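Local coordinates for citrate lyase subunit beta-like protein (Mycobacterium tuberculosis H37Rv, PDB 6CJ4) that is a magnesium-binding lyase of the HpcH/HpaI aldolase family that may play a role in fatty acid biosynthesis, at residues 71-76 / 94-99. Numbering follows the deposited sequence.
With AAE (acetoacetic acid), chain D; ACT (acetate ion), chain C.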
loop_
_atom_site.group_PDB
_atom_site.type_symbol
_atom_site.label_atom_id
_atom_site.label_comp_id
_atom_site.label_asym_id
_atom_site.label_seq_id
_atom_site.Cartn_x
_atom_site.Cartn_y
_atom_site.Cartn_z
ATOM N N VAL A 71 4.009 28.132 7.693
ATOM C CA VAL A 71 5.397 28.144 8.152
ATOM C C VAL A 71 5.835 26.710 8.417
ATOM O O VAL A 71 5.264 26.032 9.282
ATOM C CB VAL A 71 5.582 29.012 9.408
ATOM C CG1 VAL A 71 7.036 28.950 9.887
ATOM C CG2 VAL A 71 5.177 30.479 9.124
ATOM N N ARG A 72 6.854 26.239 7.692
ATOM C CA ARG A 72 7.407 24.924 8.008
ATOM C C ARG A 72 8.382 25.061 9.169
ATOM O O ARG A 72 9.410 25.742 9.052
ATOM C CB ARG A 72 8.102 24.265 6.817
ATOM C CG ARG A 72 8.660 22.885 7.231
ATOM C CD ARG A 72 8.953 21.953 6.047
ATOM N NE ARG A 72 10.175 22.327 5.347
ATOM C CZ ARG A 72 10.765 21.552 4.439
ATOM N NH1 ARG A 72 10.245 20.368 4.142
ATOM N NH2 ARG A 72 11.876 21.955 3.846
ATOM N N ILE A 73 8.046 24.429 10.294
ATOM C CA ILE A 73 8.894 24.453 11.477
ATOM C C ILE A 73 9.801 23.231 11.470
ATOM O O ILE A 73 9.795 22.451 10.513
ATOM C CB ILE A 73 8.041 24.521 12.755
ATOM C CG1 ILE A 73 7.146 23.273 12.867
ATOM C CG2 ILE A 73 7.204 25.789 12.715
ATOM C CD1 ILE A 73 6.212 23.262 14.106
ATOM N N ASN A 74 10.598 23.066 12.519
ATOM C CA ASN A 74 11.498 21.928 12.593
ATOM C C ASN A 74 10.805 20.752 13.277
ATOM O O ASN A 74 9.670 20.856 13.752
ATOM C CB ASN A 74 12.797 22.343 13.286
ATOM C CG ASN A 74 13.689 23.162 12.359
ATOM O OD1 ASN A 74 14.488 22.605 11.604
ATOM N ND2 ASN A 74 13.515 24.483 12.372
ATOM N N ALA A 75 11.486 19.605 13.276
ATOM C CA ALA A 75 10.862 18.344 13.650
ATOM C C ALA A 75 10.551 18.285 15.148
ATOM O O ALA A 75 11.162 18.976 15.972
ATOM C CB ALA A 75 11.769 17.168 13.264
ATOM N N GLY A 76 9.592 17.429 15.492
ATOM C CA GLY A 76 9.197 17.306 16.886
ATOM C C GLY A 76 10.366 16.875 17.756
ATOM O O GLY A 76 11.211 16.073 17.348
ATOM N N THR A 94 -0.942 31.163 11.663
ATOM C CA THR A 94 -1.744 30.195 12.394
ATOM C C THR A 94 -1.562 28.761 11.921
ATOM O O THR A 94 -2.088 27.845 12.572
ATOM C CB THR A 94 -3.233 30.544 12.286
ATOM O OG1 THR A 94 -3.628 30.432 10.916
ATOM C CG2 THR A 94 -3.503 31.971 12.784
ATOM N N THR A 95 -0.867 28.534 10.809
ATOM C CA THR A 95 -0.726 27.194 10.247
ATOM C C THR A 95 0.745 26.859 10.084
ATOM O O THR A 95 1.503 27.638 9.495
ATOM C CB THR A 95 -1.427 27.071 8.889
ATOM O OG1 THR A 95 -2.793 27.480 9.020
ATOM C CG2 THR A 95 -1.371 25.615 8.384
ATOM N N VAL A 96 1.145 25.708 10.600
ATOM C CA VAL A 96 2.523 25.256 10.485
ATOM C C VAL A 96 2.549 23.938 9.731
ATOM O O VAL A 96 1.589 23.157 9.758
ATOM C CB VAL A 96 3.207 25.097 11.859
ATOM C CG1 VAL A 96 3.305 26.464 12.565
ATOM C CG2 VAL A 96 2.441 24.086 12.724
ATOM N N MET A 97 3.679 23.688 9.071
ATOM C CA MET A 97 3.974 22.401 8.456
ATOM C C MET A 97 4.989 21.665 9.323
ATOM O O MET A 97 6.049 22.213 9.643
ATOM C CB MET A 97 4.523 22.582 7.037
ATOM C CG MET A 97 4.840 21.258 6.344
ATOM S SD MET A 97 5.383 21.528 4.633
ATOM C CE MET A 97 3.820 21.777 3.810
ATOM N N LEU A 98 4.652 20.430 9.718
ATOM C CA LEU A 98 5.494 19.638 10.605
ATOM C C LEU A 98 6.273 18.628 9.782
ATOM O O LEU A 98 5.670 17.671 9.271
ATOM C CB LEU A 98 4.642 18.916 11.655
ATOM C CG LEU A 98 5.409 17.949 12.575
ATOM C CD1 LEU A 98 6.385 18.694 13.491
ATOM C CD2 LEU A 98 4.412 17.115 13.412
ATOM N N PRO A 99 7.588 18.781 9.624
ATOM C CA PRO A 99 8.366 17.788 8.878
ATOM C C PRO A 99 8.654 16.571 9.746
ATOM O O PRO A 99 8.568 16.617 10.977
ATOM C CB PRO A 99 9.659 18.543 8.543
ATOM C CG PRO A 99 9.867 19.416 9.782
ATOM C CD PRO A 99 8.449 19.811 10.230
HETATM O O1 AAE D . 12.223 15.444 1.996
HETATM C C2 AAE D . 11.737 15.691 0.863
HETATM O O3 AAE D . 11.506 14.749 0.050
HETATM C C4 AAE D . 11.420 17.095 0.459
HETATM C C5 AAE D . 10.628 17.935 1.413
HETATM O O8 AAE D . 10.829 17.835 2.620
HETATM C C9 AAE D . 9.634 18.905 0.876
HETATM C C ACT C . 12.988 20.788 0.719
HETATM O O ACT C . 13.329 20.174 -0.333
HETATM O OXT ACT C . 12.927 20.346 1.908
HETATM C CH3 ACT C . 12.598 22.297 0.502
HETATM O O HOH W 1 8.222 15.769 13.626
#
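Val71 and Arg72 pair in parallel with Val96 and Met97 through three backbone hydrogen bonds, Val71 N to Thr95 O, Met97 N to Val71 O (2.8 Å) and Ile73 N to Met97 O, before the two chains diverge. On the barrel's inner face, Arg72 and Met97 lie beside each other, with Arg72 CD 3.9 Å from Met97 SD, and Phe20 touches both. Arg72 leaves the strand extended, then bends at chi3 (76°), which brings its guanidinium edge, in plane, to two bound groups. NH1 donates to the ketone O8 of acetoacetic acid (3.0 Å). NH2 makes a nearly straight bond (174°) to OXT of an acetate ion, probably from the crystallisation liquor. A salt bridge from NE to Asp42 restrains this planar group further. Beyond the strand, on the side of Val96, Ile73 slants across Val96, CG2 to CG1 at 4.0 Å, and also touches Leu88 of helix 79-89. The Pro99 ring covers Ile73 O, CD at 3.0 Å, a buried carbonyl with no hydrogen-bond partner in the model. This is a right-handed beta-alpha-beta unit of a TIM barrel, in which neighbouring parallel strands, joined through helix 79-89, deliver a substrate-binding arginine to the magnesium site at their C-terminal ends.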